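Local coordinates for 3-oxosteroid 1-dehydrogenase (Sterolibacterium denitrificans, PDB 7P18), which probably catalyses the FAD-dependent desaturation of 3-oxosteroids to 3-oxo-Delta(1)-steroids, passing the electrons to an acceptor, at residues A70-K75 and L87-L91; P116-Q120 and P362-F366; L316-W321 and S530-Y536. One frame throughout, in Å; residues are numbered along the deposited sequence.

Contact 1 of 3, residues A70-K75 and L87-L91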
loop_
_atom_site.group_PDB
_atom_site.type_symbol
_atom_site.label_atom_id
_atom_site.label_comp_id
_atom_site.label_asym_id
_atom_site.label_seq_id
_atom_site.Cartn_x
_atom_site.Cartn_y
_atom_site.Cartn_z
ATOM N N ALA A 70 20.097 -4.195 8.999
ATOM C CA ALA A 70 18.728 -3.666 8.894
ATOM C C ALA A 70 18.634 -2.350 9.673
ATOM O O ALA A 70 17.948 -1.408 9.199
ATOM C CB ALA A 70 17.723 -4.690 9.341
ATOM N N LEU A 71 19.301 -2.255 10.811
ATOM C CA LEU A 71 19.289 -1.001 11.608
ATOM C C LEU A 71 20.069 0.073 10.848
ATOM O O LEU A 71 19.606 1.226 10.807
ATOM C CB LEU A 71 19.866 -1.226 13.019
ATOM C CG LEU A 71 19.918 0.032 13.892
ATOM C CD1 LEU A 71 18.514 0.548 14.185
ATOM C CD2 LEU A 71 20.669 -0.232 15.189
ATOM N N THR A 72 21.216 -0.256 10.251
ATOM C CA THR A 72 21.998 0.690 9.434
ATOM C C THR A 72 21.099 1.285 8.340
ATOM O O THR A 72 21.043 2.512 8.174
ATOM C CB THR A 72 23.251 -0.002 8.901
ATOM O OG1 THR A 72 24.110 -0.240 10.027
ATOM C CG2 THR A 72 23.954 0.832 7.859
ATOM N N TYR A 73 20.427 0.418 7.610
ATOM C CA TYR A 73 19.486 0.795 6.529
ATOM C C TYR A 73 18.368 1.697 7.075
ATOM O O TYR A 73 18.150 2.751 6.464
ATOM C CB TYR A 73 18.961 -0.454 5.865
ATOM C CG TYR A 73 18.115 -0.227 4.644
ATOM C CD1 TYR A 73 18.692 0.134 3.438
ATOM C CD2 TYR A 73 16.746 -0.410 4.681
ATOM C CE1 TYR A 73 17.931 0.306 2.283
ATOM C CE2 TYR A 73 15.979 -0.244 3.538
ATOM C CZ TYR A 73 16.569 0.077 2.329
ATOM O OH TYR A 73 15.803 0.242 1.185
ATOM N N LEU A 74 17.678 1.310 8.145
ATOM C CA LEU A 74 16.563 2.132 8.693
ATOM C C LEU A 74 17.079 3.469 9.242
ATOM O O LEU A 74 16.397 4.484 9.072
ATOM C CB LEU A 74 15.760 1.343 9.723
ATOM C CG LEU A 74 14.874 0.248 9.133
ATOM C CD1 LEU A 74 14.040 -0.352 10.228
ATOM C CD2 LEU A 74 14.006 0.841 8.012
ATOM N N LYS A 75 18.249 3.515 9.886
ATOM C CA LYS A 75 18.784 4.799 10.394
ATOM C C LYS A 75 19.109 5.687 9.193
ATOM O O LYS A 75 18.791 6.866 9.213
ATOM C CB LYS A 75 20.006 4.576 11.305
ATOM C CG LYS A 75 19.641 4.039 12.677
ATOM C CD LYS A 75 20.880 3.732 13.503
ATOM C CE LYS A 75 21.643 4.988 13.884
ATOM N NZ LYS A 75 20.851 5.796 14.843
ATOM N N LEU A 87 12.792 1.882 15.938
ATOM C CA LEU A 87 13.492 1.121 14.874
ATOM C C LEU A 87 13.982 -0.221 15.435
ATOM O O LEU A 87 13.787 -1.260 14.751
ATOM C CB LEU A 87 14.677 1.906 14.328
ATOM C CG LEU A 87 14.373 3.303 13.773
ATOM C CD1 LEU A 87 15.648 3.905 13.243
ATOM C CD2 LEU A 87 13.343 3.244 12.688
ATOM N N LEU A 88 14.598 -0.210 16.626
ATOM C CA LEU A 88 15.071 -1.476 17.257
ATOM C C LEU A 88 13.880 -2.403 17.460
ATOM O O LEU A 88 13.980 -3.591 17.164
ATOM C CB LEU A 88 15.759 -1.182 18.595
ATOM C CG LEU A 88 16.991 -0.279 18.507
ATOM C CD1 LEU A 88 17.460 0.127 19.904
ATOM C CD2 LEU A 88 18.109 -0.951 17.733
ATOM N N ALA A 89 12.781 -1.862 17.975
ATOM C CA ALA A 89 11.569 -2.647 18.287
ATOM C C ALA A 89 10.993 -3.264 17.002
ATOM O O ALA A 89 10.555 -4.446 17.015
ATOM C CB ALA A 89 10.588 -1.767 19.004
ATOM N N TYR A 90 10.983 -2.503 15.908
ATOM C CA TYR A 90 10.453 -3.010 14.609
ATOM C C TYR A 90 11.285 -4.223 14.168
ATOM O O TYR A 90 10.745 -5.263 13.769
ATOM C CB TYR A 90 10.439 -1.933 13.522
ATOM C CG TYR A 90 9.872 -2.485 12.241
ATOM C CD1 TYR A 90 8.511 -2.747 12.142
ATOM C CD2 TYR A 90 10.666 -2.820 11.165
ATOM C CE1 TYR A 90 7.955 -3.284 10.984
ATOM C CE2 TYR A 90 10.129 -3.382 10.013
ATOM C CZ TYR A 90 8.762 -3.609 9.927
ATOM O OH TYR A 90 8.184 -4.127 8.809
ATOM N N LEU A 91 12.601 -4.102 14.215
ATOM C CA LEU A 91 13.513 -5.164 13.737
ATOM C C LEU A 91 13.454 -6.374 14.665
ATOM O O LEU A 91 13.512 -7.517 14.156
ATOM C CB LEU A 91 14.917 -4.588 13.612
ATOM C CG LEU A 91 15.059 -3.473 12.599
ATOM C CD1 LEU A 91 16.461 -2.871 12.640
ATOM C CD2 LEU A 91 14.726 -3.911 11.180
#
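Leu87 meets both Leu71 and Lys75 of helix 67-78, crossing each side chain at roughly a right angle. Its CB lies 4.1 Å from CD1 of Leu71, and its CD1 touches CG of Lys75 at 4.0 Å. Lysine suits this margin because its methylenes can join the apolar contact while the chain bends further out and brings NZ to a salt bridge with Glu84. Leu88 starts away from the partner helix, yet its CD2 comes back to CD2 of Leu71 at 3.7 Å. Leu71 answers because CG stands anti to the backbone N (chi1 179°), which swings its methyls toward helix 84-104. Tyr90 adds only ring carbon CD2, 4.3 Å from CD1 of Leu74; its buried hydroxyl is bonded to Trp54 O. Leu91 ends the segment with two working methyls. CD2 meets the tip of Leu74 at CD1 (3.7 Å) and also presses on CB of Ala70 (3.6 Å), where a short side chain lets the leucine come close. CD1 rests on the backbone of Leu71, 3.4 Å from its N. The local helix axes run broadly antiparallel at 135°, as arms of a splayed helical hairpin. With almost every touching atom a methyl, methylene or ring carbon, the segments adhere through hydrophobic burial and shape, and the branched leucines supply the fit.

Contact 2 of 3, residues P116-Q120 and P362-F366. With ANB (androsta-1,4-diene-3,17-dione), chain D.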
loop_
_atom_site.group_PDB
_atom_site.type_symbol
_atom_site.label_atom_id
_atom_site.label_comp_id
_atom_site.label_asym_id
_atom_site.label_seq_id
_atom_site.Cartn_x
_atom_site.Cartn_y
_atom_site.Cartn_z
ATOM N N PRO A 116 14.030 -6.474 -4.704
ATOM C CA PRO A 116 15.040 -5.695 -4.004
ATOM C C PRO A 116 14.453 -4.632 -3.081
ATOM O O PRO A 116 13.365 -4.124 -3.356
ATOM C CB PRO A 116 15.829 -4.990 -5.118
ATOM C CG PRO A 116 15.391 -5.714 -6.365
ATOM C CD PRO A 116 13.973 -6.120 -6.115
ATOM N N ASP A 117 15.182 -4.340 -1.995
ATOM C CA ASP A 117 14.900 -3.140 -1.165
ATOM C C ASP A 117 14.878 -1.893 -2.072
ATOM O O ASP A 117 15.576 -1.846 -3.099
ATOM C CB ASP A 117 15.926 -3.001 -0.056
ATOM C CG ASP A 117 15.790 -4.050 1.033
ATOM O OD1 ASP A 117 14.733 -4.734 1.088
ATOM O OD2 ASP A 117 16.739 -4.158 1.811
ATOM N N TYR A 118 14.116 -0.870 -1.694
ATOM C CA TYR A 118 13.887 0.295 -2.598
ATOM C C TYR A 118 15.092 1.218 -2.709
ATOM O O TYR A 118 15.115 2.028 -3.625
ATOM C CB TYR A 118 12.615 1.021 -2.154
ATOM C CG TYR A 118 11.332 0.324 -2.548
ATOM C CD1 TYR A 118 11.288 -0.977 -3.047
ATOM C CD2 TYR A 118 10.126 0.981 -2.398
ATOM C CE1 TYR A 118 10.092 -1.599 -3.369
ATOM C CE2 TYR A 118 8.925 0.386 -2.734
ATOM C CZ TYR A 118 8.902 -0.897 -3.246
ATOM O OH TYR A 118 7.683 -1.451 -3.540
ATOM N N TYR A 119 16.003 1.241 -1.734
ATOM C CA TYR A 119 17.103 2.219 -1.684
ATOM C C TYR A 119 18.436 1.469 -1.775
ATOM O O TYR A 119 19.110 1.255 -0.757
ATOM C CB TYR A 119 17.046 3.072 -0.413
ATOM C CG TYR A 119 15.753 3.797 -0.150
ATOM C CD1 TYR A 119 15.185 4.673 -1.073
ATOM C CD2 TYR A 119 15.100 3.636 1.055
ATOM C CE1 TYR A 119 13.981 5.327 -0.799
ATOM C CE2 TYR A 119 13.913 4.291 1.338
ATOM C CZ TYR A 119 13.381 5.182 0.429
ATOM O OH TYR A 119 12.216 5.814 0.756
ATOM N N GLN A 120 18.790 1.005 -2.974
ATOM C CA GLN A 120 19.980 0.147 -3.146
ATOM C C GLN A 120 21.244 0.974 -2.845
ATOM O O GLN A 120 22.283 0.366 -2.531
ATOM C CB GLN A 120 20.019 -0.431 -4.557
ATOM C CG GLN A 120 18.967 -1.507 -4.778
ATOM C CD GLN A 120 19.169 -2.728 -3.922
ATOM O OE1 GLN A 120 20.242 -3.299 -3.907
ATOM N NE2 GLN A 120 18.136 -3.106 -3.159
ATOM N N PRO A 362 10.844 4.581 -6.864
ATOM C CA PRO A 362 9.807 4.142 -5.937
ATOM C C PRO A 362 8.681 5.189 -5.899
ATOM O O PRO A 362 8.976 6.383 -6.019
ATOM C CB PRO A 362 10.524 4.056 -4.579
ATOM C CG PRO A 362 11.976 3.780 -4.984
ATOM C CD PRO A 362 12.186 4.600 -6.250
ATOM N N TYR A 363 7.440 4.717 -5.713
ATOM C CA TYR A 363 6.220 5.570 -5.818
ATOM C C TYR A 363 6.240 6.696 -4.779
ATOM O O TYR A 363 5.756 7.809 -5.118
ATOM C CB TYR A 363 4.937 4.755 -5.745
ATOM C CG TYR A 363 5.005 3.486 -4.935
ATOM C CD1 TYR A 363 5.591 2.355 -5.478
ATOM C CD2 TYR A 363 4.459 3.391 -3.680
ATOM C CE1 TYR A 363 5.643 1.162 -4.775
ATOM C CE2 TYR A 363 4.519 2.198 -2.954
ATOM C CZ TYR A 363 5.138 1.089 -3.492
ATOM O OH TYR A 363 5.254 -0.107 -2.804
ATOM N N LEU A 364 6.736 6.477 -3.558
ATOM C CA LEU A 364 6.765 7.571 -2.549
ATOM C C LEU A 364 7.572 8.754 -3.060
ATOM O O LEU A 364 7.071 9.911 -3.053
ATOM C CB LEU A 364 7.340 7.050 -1.228
ATOM C CG LEU A 364 7.452 8.081 -0.119
ATOM C CD1 LEU A 364 6.100 8.509 0.395
ATOM C CD2 LEU A 364 8.274 7.540 1.049
ATOM N N GLU A 365 8.786 8.499 -3.535
ATOM C CA GLU A 365 9.698 9.555 -4.020
ATOM C C GLU A 365 9.149 10.153 -5.313
ATOM O O GLU A 365 9.388 11.350 -5.530
ATOM C CB GLU A 365 11.107 8.996 -4.184
ATOM C CG GLU A 365 11.846 8.935 -2.839
ATOM C CD GLU A 365 11.480 7.784 -1.946
ATOM O OE1 GLU A 365 10.976 6.789 -2.495
ATOM O OE2 GLU A 365 11.689 7.901 -0.692
ATOM N N PHE A 366 8.458 9.350 -6.134
ATOM C CA PHE A 366 7.828 9.847 -7.385
ATOM C C PHE A 366 6.799 10.943 -7.037
ATOM O O PHE A 366 6.870 12.032 -7.608
ATOM C CB PHE A 366 7.255 8.664 -8.153
ATOM C CG PHE A 366 6.755 9.024 -9.531
ATOM C CD1 PHE A 366 5.566 9.715 -9.664
ATOM C CD2 PHE A 366 7.422 8.584 -10.676
ATOM C CE1 PHE A 366 5.090 10.060 -10.909
ATOM C CE2 PHE A 366 6.922 8.891 -11.929
ATOM C CZ PHE A 366 5.743 9.619 -12.042
HETATM C C1 ANB D . 2.570 -2.001 -3.545
HETATM C C10 ANB D . 3.118 -3.217 -4.230
HETATM C C11 ANB D . 1.099 -3.252 -5.889
HETATM C C12 ANB D . 0.152 -4.088 -6.764
HETATM C C13 ANB D . 0.915 -5.179 -7.492
HETATM C C14 ANB D . 1.574 -6.070 -6.430
HETATM C C15 ANB D . 2.013 -7.314 -7.215
HETATM C C16 ANB D . 0.891 -7.511 -8.250
HETATM C C17 ANB D . 0.108 -6.215 -8.262
HETATM C C18 ANB D . 1.908 -4.613 -8.534
HETATM C C19 ANB D . 4.163 -2.715 -5.266
HETATM C C2 ANB D . 3.060 -1.493 -2.413
HETATM C C3 ANB D . 3.989 -2.266 -1.589
HETATM C C4 ANB D . 4.138 -3.657 -1.997
HETATM C C5 ANB D . 3.818 -4.101 -3.220
HETATM C C6 ANB D . 4.226 -5.476 -3.671
HETATM C C7 ANB D . 3.142 -6.210 -4.448
HETATM C C8 ANB D . 2.589 -5.333 -5.563
HETATM C C9 ANB D . 1.982 -4.061 -4.925
HETATM O O1 ANB D . 4.567 -1.784 -0.606
HETATM O O2 ANB D . -0.956 -6.047 -8.812
#
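Tyr119 OH donates a short hydrogen bond to Glu365 OE2 (2.6 Å), reaching that oxygen on its syn side, 26° out of the carboxylate plane. The carboxylate sits at the edge of the tyrosine ring and is turned nearly perpendicular to it. Glu365 gets there by a bend in its chain (chi2 79°), which brings the acid round to the phenol. The same hydroxyl accepts a hydrogen bond from Tyr536 N, so two bonds fix its position. The second polar link joins Tyr118 OH to Tyr363 OH at 2.9 Å. These rings meet obliquely, their planes 79° apart, with the Tyr363 hydroxyl at the edge of the Tyr118 ring. Tyr363 OH also lies 2.8 Å from O1 of the steroid product. Further out, Pro362 CB packs on Tyr118 CD2 at 3.8 Å, and its CG approaches Tyr118 CB. The rigid proline stands at the N-cap position, directly before helix 363-377, and provides an apolar surface for the tyrosine. Phe338 and Tyr536 meet the Tyr363 ring edge-to-face. Two paired phenols beside the steroid ketone form a polar cluster within an aromatic wall, consistent with a part in the proton relay proposed for this enzyme.

Contact 3 of 3, residues L316-W321 and S530-Y536. With ANB (androsta-1,4-diene-3,17-dione), chain D.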
loop_
_atom_site.group_PDB
_atom_site.type_symbol
_atom_site.label_atom_id
_atom_site.label_comp_id
_atom_site.label_asym_id
_atom_site.label_seq_id
_atom_site.Cartn_x
_atom_site.Cartn_y
_atom_site.Cartn_z
ATOM N N LEU A 316 4.582 14.016 11.259
ATOM C CA LEU A 316 4.681 13.672 9.824
ATOM C C LEU A 316 3.346 13.945 9.094
ATOM O O LEU A 316 3.144 13.378 8.028
ATOM C CB LEU A 316 5.135 12.211 9.722
ATOM C CG LEU A 316 6.530 11.950 10.289
ATOM C CD1 LEU A 316 6.844 10.463 10.331
ATOM C CD2 LEU A 316 7.547 12.713 9.470
ATOM N N MET A 317 2.492 14.844 9.594
ATOM C CA MET A 317 1.099 14.973 9.067
ATOM C C MET A 317 1.119 15.556 7.643
ATOM O O MET A 317 0.095 15.437 6.958
ATOM C CB MET A 317 0.262 15.818 10.011
ATOM C CG MET A 317 -0.007 15.118 11.331
ATOM S SD MET A 317 -1.092 13.758 11.216
ATOM C CE MET A 317 -2.682 14.601 11.100
ATOM N N ASP A 318 2.229 16.137 7.234
ATOM C CA ASP A 318 2.377 16.739 5.882
ATOM C C ASP A 318 2.748 15.667 4.839
ATOM O O ASP A 318 2.786 16.024 3.645
ATOM C CB ASP A 318 3.331 17.936 5.926
ATOM C CG ASP A 318 4.731 17.640 6.431
ATOM O OD1 ASP A 318 4.893 16.756 7.253
ATOM O OD2 ASP A 318 5.642 18.264 5.951
ATOM N N TRP A 319 2.947 14.398 5.244
ATOM C CA TRP A 319 3.362 13.316 4.312
ATOM C C TRP A 319 2.214 12.338 4.048
ATOM O O TRP A 319 1.464 11.966 4.978
ATOM C CB TRP A 319 4.605 12.582 4.856
ATOM C CG TRP A 319 5.862 13.296 4.475
ATOM C CD1 TRP A 319 6.309 14.466 4.990
ATOM C CD2 TRP A 319 6.738 12.997 3.387
ATOM N NE1 TRP A 319 7.435 14.881 4.360
ATOM C CE2 TRP A 319 7.737 13.990 3.376
ATOM C CE3 TRP A 319 6.832 11.945 2.470
ATOM C CZ2 TRP A 319 8.784 14.001 2.465
ATOM C CZ3 TRP A 319 7.881 11.945 1.579
ATOM C CH2 TRP A 319 8.839 12.950 1.573
ATOM N N ALA A 320 2.110 11.871 2.805
ATOM C CA ALA A 320 1.226 10.756 2.438
ATOM C C ALA A 320 2.096 9.668 1.807
ATOM O O ALA A 320 3.238 9.961 1.346
ATOM C CB ALA A 320 0.106 11.196 1.511
ATOM N N TRP A 321 1.545 8.478 1.746
ATOM C CA TRP A 321 2.154 7.371 0.993
ATOM C C TRP A 321 1.824 7.615 -0.491
ATOM O O TRP A 321 0.880 7.000 -0.999
ATOM C CB TRP A 321 1.663 6.027 1.504
ATOM C CG TRP A 321 1.922 5.686 2.950
ATOM C CD1 TRP A 321 0.990 5.541 3.928
ATOM C CD2 TRP A 321 3.153 5.210 3.526
ATOM N NE1 TRP A 321 1.559 5.059 5.086
ATOM C CE2 TRP A 321 2.896 4.897 4.877
ATOM C CE3 TRP A 321 4.453 5.110 3.061
ATOM C CZ2 TRP A 321 3.880 4.385 5.721
ATOM C CZ3 TRP A 321 5.436 4.623 3.890
ATOM C CH2 TRP A 321 5.147 4.269 5.207
ATOM N N SER A 530 4.364 7.226 10.939
ATOM C CA SER A 530 5.140 6.137 10.317
ATOM C C SER A 530 6.482 5.937 11.025
ATOM O O SER A 530 7.296 6.904 11.130
ATOM C CB SER A 530 5.390 6.421 8.864
ATOM O OG SER A 530 6.178 5.395 8.289
ATOM N N VAL A 531 6.769 4.680 11.367
ATOM C CA VAL A 531 8.098 4.285 11.926
ATOM C C VAL A 531 9.154 4.486 10.849
ATOM O O VAL A 531 10.337 4.482 11.162
ATOM C CB VAL A 531 8.061 2.834 12.458
ATOM C CG1 VAL A 531 7.988 1.818 11.308
ATOM C CG2 VAL A 531 9.259 2.580 13.377
ATOM N N MET A 532 8.730 4.640 9.587
ATOM C CA MET A 532 9.639 4.766 8.442
ATOM C C MET A 532 9.913 6.239 8.123
ATOM O O MET A 532 10.610 6.521 7.133
ATOM C CB MET A 532 9.072 3.998 7.243
ATOM C CG MET A 532 8.885 2.505 7.521
ATOM S SD MET A 532 10.484 1.737 8.012
ATOM C CE MET A 532 9.913 0.060 8.290
ATOM N N GLY A 533 9.476 7.154 8.981
ATOM C CA GLY A 533 9.793 8.581 8.800
ATOM C C GLY A 533 9.224 9.132 7.494
ATOM O O GLY A 533 8.035 8.938 7.228
ATOM N N LYS A 534 10.078 9.705 6.647
ATOM C CA LYS A 534 9.654 10.194 5.303
ATOM C C LYS A 534 10.112 9.213 4.222
ATOM O O LYS A 534 10.353 9.626 3.104
ATOM C CB LYS A 534 10.207 11.600 5.108
ATOM C CG LYS A 534 9.656 12.620 6.081
ATOM C CD LYS A 534 10.331 13.962 5.990
ATOM C CE LYS A 534 9.820 14.958 6.996
ATOM N NZ LYS A 534 10.530 16.240 6.786
ATOM N N ALA A 535 10.202 7.920 4.567
ATOM C CA ALA A 535 10.810 6.916 3.675
ATOM C C ALA A 535 9.897 5.710 3.534
ATOM O O ALA A 535 8.882 5.589 4.222
ATOM C CB ALA A 535 12.182 6.544 4.174
ATOM N N TYR A 536 10.240 4.852 2.585
ATOM C CA TYR A 536 9.513 3.613 2.281
ATOM C C TYR A 536 10.574 2.580 1.928
ATOM O O TYR A 536 11.190 2.686 0.873
ATOM C CB TYR A 536 8.595 3.870 1.092
ATOM C CG TYR A 536 7.445 2.930 0.925
ATOM C CD1 TYR A 536 7.601 1.566 0.739
ATOM C CD2 TYR A 536 6.163 3.460 0.813
ATOM C CE1 TYR A 536 6.491 0.728 0.567
ATOM C CE2 TYR A 536 5.057 2.653 0.598
ATOM C CZ TYR A 536 5.216 1.280 0.518
ATOM O OH TYR A 536 4.078 0.538 0.342
HETATM C C1 ANB D . 2.570 -2.001 -3.545
HETATM C C10 ANB D . 3.118 -3.217 -4.230
HETATM C C11 ANB D . 1.099 -3.252 -5.889
HETATM C C12 ANB D . 0.152 -4.088 -6.764
HETATM C C13 ANB D . 0.915 -5.179 -7.492
HETATM C C14 ANB D . 1.574 -6.070 -6.430
HETATM C C15 ANB D . 2.013 -7.314 -7.215
HETATM C C16 ANB D . 0.891 -7.511 -8.250
HETATM C C17 ANB D . 0.108 -6.215 -8.262
HETATM C C18 ANB D . 1.908 -4.613 -8.534
HETATM C C19 ANB D . 4.163 -2.715 -5.266
HETATM C C2 ANB D . 3.060 -1.493 -2.413
HETATM C C3 ANB D . 3.989 -2.266 -1.589
HETATM C C4 ANB D . 4.138 -3.657 -1.997
HETATM C C5 ANB D . 3.818 -4.101 -3.220
HETATM C C6 ANB D . 4.226 -5.476 -3.671
HETATM C C7 ANB D . 3.142 -6.210 -4.448
HETATM C C8 ANB D . 2.589 -5.333 -5.563
HETATM C C9 ANB D . 1.982 -4.061 -4.925
HETATM O O1 ANB D . 4.567 -1.784 -0.606
HETATM O O2 ANB D . -0.956 -6.047 -8.812
HETATM O O HOH W 1 8.206 17.504 5.413
#
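Tyr536, in the loop ahead of helix 543-559, lines the steroid and flavin site, and Trp321 on strand 320-326 packs behind it. Trp321 CE3 approaches Tyr536 CD2 at 3.3 Å, with the ring planes 80° apart and the side chains crossing almost at right angles. Tyr536 extends its ring toward the ligand with CG anti to the backbone N (chi1 -159°), and its OH donates a hydrogen bond to steroid O1 (2.6 Å), which lies at the edge of the ring. Farther along the indole, Trp321 CH2 comes within 3.4 Å of Ser530 OG. That oxygen accepts from Met532 N at 3.0 Å, making an ST turn. Gly533 follows at the second position of a type II' turn, where its positive phi suits glycine. At the outer end, the extended Lys534 chain lies across the face of Trp319: its CG is 3.7 Å from the centroid of the five-membered ring and 17° off the normal, a CH-pi contact. One water accepts from both Trp319 NE1 (2.9 Å) and Lys534 NZ (3.0 Å) and donates to Asp318 OD2, linking a lysine and an aspartate that do not touch. If a serine replaced Trp319, the lysine methylenes would lose the surface beneath them and the water one of its donors, so the lysine chain would probably be freer to turn. Leu316 completes the packing, CD1 sitting 3.7 Å from Gly533 O. Lys499 NZ bonds to Gly533 O and Ala535 O, tying the loop to strand 486-502. The arrangement is a turn-rich ligand-binding loop, following a strand of the parallel Rossmann-type sheet and braced by Trp321 from the antiparallel sheet and by Trp319 from the turn just before that strand.

Overall arrangement
The three contacts adjoin one another around the loop that carries Tyr536. Contacts 2 and 3 have centres about 13 Å apart, and their segments alternate along the chain. Tyr119 OH bridges them, 2.9 Å from Tyr536 N, and both contacts reach the steroid at its O1 end. Contact 1 lies behind them, its centre about 17 Å from that of contact 2 and about 15 Å from that of contact 3. It joins contact 2 through Tyr73 OH, 3.1 Å from Tyr119 N, and contact 3 through Leu74 CD2 packed on Met532 SD. Its nearest side chain to the cofactor, Tyr90, stays about 8 Å from FAD, so its helices pack behind the pocket.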